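Local coordinates for McyG protein (Microcystis aeruginosa PCC 7806, PDB 4R0M) that binds phenylalanyl-adenylate and probably activates phenylalanine or related phenylpropanoid starter units for transfer to its peptidyl carrier domain in microcystin synthesis, at residues F493-R504 / P515-R523. Numbering follows the deposited sequence.
Sequences FEQGIKVVRKIR and PAYVIPLER
Val500 and Val518 meet at the middle of this contact, CG1 of Val500 lying 3.8 Å from CB of Val518, their side chains running antiparallel alongside one another. A chi1 of 174° sets CG1 opposite the backbone N and turns CG2 to CG of Pro520 at 3.9 Å. Ile503 adds its CD1 against Val518 CG1. One helical turn past Val500, the aliphatic part of Arg504 lies on the Pro515 ring, and a bend at chi3 (-47°) carries the guanidinium on to the backbone: NH1 gives weak hydrogen bonds to Pro515 O at 2.7 Å and Ala516 O at 3.3 Å, with Val518 CG2 over one face. Cut back to an alanine, Arg504 would probably leave both carbonyls without this donor and strip part of the cover from the Pro515 ring. Toward the other end, Phe493, poorly ordered, sets its ring against Glu522 CB. Phe486, on strand 479-486, backs both Val518 and Ile503 within the beta-alpha-beta unit formed by that strand, helix 498-511 and strand 517-520. An apolar centre thus joins helix to strand; hydrogen bonding between the two segments falls at the Arg504 end alone, while the Glu522 carboxylate is held from outside by a salt bridge to Arg551.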
loop_
_atom_site.group_PDB
_atom_site.type_symbol
_atom_site.label_atom_id
_atom_site.label_comp_id
_atom_site.label_asym_id
_atom_site.label_seq_id
_atom_site.Cartn_x
_atom_site.Cartn_y
_atom_site.Cartn_z
ATOM N N PHE A 493 -5.261 -1.853 -27.886
ATOM C CA PHE A 493 -4.516 -3.029 -28.348
ATOM C C PHE A 493 -5.390 -3.911 -29.260
ATOM O O PHE A 493 -6.614 -3.900 -29.129
ATOM C CB PHE A 493 -3.942 -3.820 -27.156
ATOM C CG PHE A 493 -4.984 -4.388 -26.228
ATOM C CD1 PHE A 493 -5.492 -3.627 -25.177
ATOM C CD2 PHE A 493 -5.440 -5.693 -26.388
ATOM C CE1 PHE A 493 -6.448 -4.151 -24.318
ATOM C CE2 PHE A 493 -6.395 -6.223 -25.531
ATOM C CZ PHE A 493 -6.899 -5.449 -24.496
ATOM N N GLU A 494 -4.788 -4.672 -30.179
ATOM C CA GLU A 494 -3.336 -4.814 -30.314
ATOM C C GLU A 494 -2.725 -3.905 -31.383
ATOM O O GLU A 494 -2.301 -4.366 -32.448
ATOM C CB GLU A 494 -2.958 -6.281 -30.567
ATOM C CG GLU A 494 -3.141 -7.209 -29.370
ATOM C CD GLU A 494 -2.131 -6.972 -28.256
ATOM O OE1 GLU A 494 -0.955 -6.671 -28.556
ATOM O OE2 GLU A 494 -2.515 -7.099 -27.073
ATOM N N GLN A 495 -2.696 -2.608 -31.087
ATOM C CA GLN A 495 -1.908 -1.649 -31.852
ATOM C C GLN A 495 -0.522 -1.553 -31.210
ATOM O O GLN A 495 0.419 -1.009 -31.798
ATOM C CB GLN A 495 -2.593 -0.279 -31.872
ATOM C CG GLN A 495 -2.086 0.666 -32.957
ATOM C CD GLN A 495 -2.707 2.051 -32.886
ATOM O OE1 GLN A 495 -3.299 2.435 -31.875
ATOM N NE2 GLN A 495 -2.567 2.814 -33.965
ATOM N N GLY A 496 -0.409 -2.104 -30.003
ATOM C CA GLY A 496 0.840 -2.116 -29.252
ATOM C C GLY A 496 1.776 -3.245 -29.636
ATOM O O GLY A 496 2.300 -3.948 -28.770
ATOM N N ILE A 497 1.981 -3.418 -30.938
ATOM C CA ILE A 497 2.953 -4.378 -31.453
ATOM C C ILE A 497 4.226 -3.628 -31.829
ATOM O O ILE A 497 5.334 -4.154 -31.691
ATOM C CB ILE A 497 2.421 -5.146 -32.688
ATOM C CG1 ILE A 497 0.932 -5.515 -32.534
ATOM C CG2 ILE A 497 3.289 -6.367 -32.975
ATOM C CD1 ILE A 497 0.631 -6.613 -31.530
ATOM N N LYS A 498 4.052 -2.393 -32.297
ATOM C CA LYS A 498 5.163 -1.519 -32.675
ATOM C C LYS A 498 6.034 -1.185 -31.467
ATOM O O LYS A 498 7.250 -1.020 -31.597
ATOM C CB LYS A 498 4.643 -0.225 -33.310
ATOM C CG LYS A 498 3.784 -0.419 -34.552
ATOM C CD LYS A 498 3.174 0.900 -35.010
ATOM C CE LYS A 498 2.163 0.702 -36.130
ATOM N NZ LYS A 498 2.799 0.292 -37.414
ATOM N N VAL A 499 5.401 -1.093 -30.299
ATOM C CA VAL A 499 6.098 -0.748 -29.057
ATOM C C VAL A 499 6.941 -1.896 -28.498
ATOM O O VAL A 499 7.925 -1.651 -27.800
ATOM C CB VAL A 499 5.146 -0.183 -27.970
ATOM C CG1 VAL A 499 4.641 1.197 -28.365
ATOM C CG2 VAL A 499 3.980 -1.124 -27.708
ATOM N N VAL A 500 6.556 -3.135 -28.809
ATOM C CA VAL A 500 7.324 -4.324 -28.412
ATOM C C VAL A 500 8.767 -4.213 -28.907
ATOM O O VAL A 500 9.714 -4.359 -28.127
ATOM C CB VAL A 500 6.683 -5.630 -28.943
ATOM C CG1 VAL A 500 7.573 -6.832 -28.658
ATOM C CG2 VAL A 500 5.302 -5.836 -28.339
ATOM N N ARG A 501 8.915 -3.939 -30.201
ATOM C CA ARG A 501 10.220 -3.733 -30.821
ATOM C C ARG A 501 10.927 -2.529 -30.198
ATOM O O ARG A 501 12.126 -2.575 -29.918
ATOM C CB ARG A 501 10.056 -3.531 -32.331
ATOM C CG ARG A 501 11.297 -3.860 -33.146
ATOM C CD ARG A 501 11.144 -3.466 -34.611
ATOM N NE ARG A 501 10.164 -4.278 -35.339
ATOM C CZ ARG A 501 10.391 -5.503 -35.813
ATOM N NH1 ARG A 501 11.566 -6.094 -35.633
ATOM N NH2 ARG A 501 9.432 -6.148 -36.464
ATOM N N LYS A 502 10.162 -1.464 -29.967
ATOM C CA LYS A 502 10.673 -0.229 -29.383
ATOM C C LYS A 502 11.168 -0.422 -27.948
ATOM O O LYS A 502 12.105 0.253 -27.518
ATOM C CB LYS A 502 9.594 0.851 -29.432
ATOM C CG LYS A 502 10.123 2.260 -29.654
ATOM C CD LYS A 502 9.049 3.168 -30.240
ATOM C CE LYS A 502 8.771 2.843 -31.702
ATOM N NZ LYS A 502 7.565 3.547 -32.219
ATOM N N ILE A 503 10.543 -1.346 -27.219
ATOM C CA ILE A 503 10.942 -1.669 -25.847
ATOM C C ILE A 503 12.276 -2.420 -25.819
ATOM O O ILE A 503 13.185 -2.047 -25.075
ATOM C CB ILE A 503 9.838 -2.451 -25.087
ATOM C CG1 ILE A 503 8.644 -1.538 -24.800
ATOM C CG2 ILE A 503 10.369 -3.019 -23.775
ATOM C CD1 ILE A 503 7.357 -2.266 -24.467
ATOM N N ARG A 504 12.390 -3.462 -26.641
ATOM C CA ARG A 504 13.600 -4.286 -26.700
ATOM C C ARG A 504 14.859 -3.471 -27.005
ATOM O O ARG A 504 15.872 -3.617 -26.317
ATOM C CB ARG A 504 13.445 -5.415 -27.721
ATOM C CG ARG A 504 14.382 -6.591 -27.482
ATOM C CD ARG A 504 14.325 -7.622 -28.603
ATOM N NE ARG A 504 12.959 -7.979 -28.999
ATOM C CZ ARG A 504 12.194 -8.873 -28.377
ATOM N NH1 ARG A 504 12.639 -9.518 -27.306
ATOM N NH2 ARG A 504 10.972 -9.120 -28.828
ATOM N N PRO A 515 15.562 -7.907 -23.326
ATOM C CA PRO A 515 14.481 -8.794 -22.904
ATOM C C PRO A 515 14.287 -9.937 -23.897
ATOM O O PRO A 515 14.223 -9.700 -25.108
ATOM C CB PRO A 515 13.250 -7.881 -22.898
ATOM C CG PRO A 515 13.595 -6.750 -23.802
ATOM C CD PRO A 515 15.074 -6.556 -23.665
ATOM N N ALA A 516 14.213 -11.164 -23.386
ATOM C CA ALA A 516 13.931 -12.328 -24.222
ATOM C C ALA A 516 12.498 -12.270 -24.749
ATOM O O ALA A 516 12.254 -12.537 -25.929
ATOM C CB ALA A 516 14.173 -13.614 -23.450
ATOM N N TYR A 517 11.564 -11.904 -23.871
ATOM C CA TYR A 517 10.156 -11.759 -24.240
ATOM C C TYR A 517 9.581 -10.435 -23.750
ATOM O O TYR A 517 9.877 -9.993 -22.638
ATOM C CB TYR A 517 9.325 -12.918 -23.682
ATOM C CG TYR A 517 9.813 -14.294 -24.082
ATOM C CD1 TYR A 517 9.462 -14.849 -25.314
ATOM C CD2 TYR A 517 10.622 -15.042 -23.226
ATOM C CE1 TYR A 517 9.907 -16.110 -25.682
ATOM C CE2 TYR A 517 11.071 -16.304 -23.584
ATOM C CZ TYR A 517 10.710 -16.833 -24.813
ATOM O OH TYR A 517 11.154 -18.083 -25.173
ATOM N N VAL A 518 8.766 -9.808 -24.593
ATOM C CA VAL A 518 8.048 -8.587 -24.233
ATOM C C VAL A 518 6.565 -8.803 -24.513
ATOM O O VAL A 518 6.143 -8.859 -25.670
ATOM C CB VAL A 518 8.567 -7.346 -24.998
ATOM C CG1 VAL A 518 7.831 -6.091 -24.552
ATOM C CG2 VAL A 518 10.064 -7.167 -24.794
ATOM N N ILE A 519 5.780 -8.923 -23.444
ATOM C CA ILE A 519 4.371 -9.303 -23.551
ATOM C C ILE A 519 3.414 -8.160 -23.196
ATOM O O ILE A 519 3.379 -7.706 -22.047
ATOM C CB ILE A 519 4.046 -10.527 -22.666
ATOM C CG1 ILE A 519 5.126 -11.608 -22.812
ATOM C CG2 ILE A 519 2.664 -11.072 -23.007
ATOM C CD1 ILE A 519 5.335 -12.449 -21.570
ATOM N N PRO A 520 2.633 -7.690 -24.188
ATOM C CA PRO A 520 1.554 -6.734 -23.950
ATOM C C PRO A 520 0.426 -7.379 -23.155
ATOM O O PRO A 520 0.144 -8.569 -23.327
ATOM C CB PRO A 520 1.065 -6.390 -25.362
ATOM C CG PRO A 520 2.188 -6.762 -26.268
ATOM C CD PRO A 520 2.814 -7.959 -25.624
ATOM N N LEU A 521 -0.205 -6.595 -22.287
ATOM C CA LEU A 521 -1.289 -7.092 -21.452
ATOM C C LEU A 521 -2.445 -6.113 -21.330
ATOM O O LEU A 521 -2.247 -4.897 -21.286
ATOM C CB LEU A 521 -0.774 -7.462 -20.061
ATOM C CG LEU A 521 -0.360 -8.917 -19.849
ATOM C CD1 LEU A 521 0.403 -9.061 -18.542
ATOM C CD2 LEU A 521 -1.576 -9.835 -19.867
ATOM N N GLU A 522 -3.656 -6.662 -21.290
ATOM C CA GLU A 522 -4.850 -5.885 -20.982
ATOM C C GLU A 522 -4.764 -5.402 -19.539
ATOM O O GLU A 522 -4.382 -6.162 -18.643
ATOM C CB GLU A 522 -6.136 -6.696 -21.223
ATOM C CG GLU A 522 -6.028 -8.198 -20.980
ATOM C CD GLU A 522 -5.412 -8.954 -22.151
ATOM O OE1 GLU A 522 -4.356 -9.594 -21.948
ATOM O OE2 GLU A 522 -5.974 -8.908 -23.271
ATOM N N ARG A 523 -5.107 -4.131 -19.335
ATOM C CA ARG A 523 -4.968 -3.456 -18.039
ATOM C C ARG A 523 -5.592 -4.243 -16.890
ATOM O O ARG A 523 -5.033 -4.291 -15.794
ATOM C CB ARG A 523 -5.571 -2.045 -18.091
ATOM C CG ARG A 523 -5.064 -1.178 -19.237
ATOM C CD ARG A 523 -5.576 0.254 -19.162
ATOM N NE ARG A 523 -7.037 0.343 -19.123
ATOM C CZ ARG A 523 -7.743 0.781 -18.081
ATOM N NH1 ARG A 523 -7.132 1.189 -16.974
ATOM N NH2 ARG A 523 -9.067 0.820 -18.148
#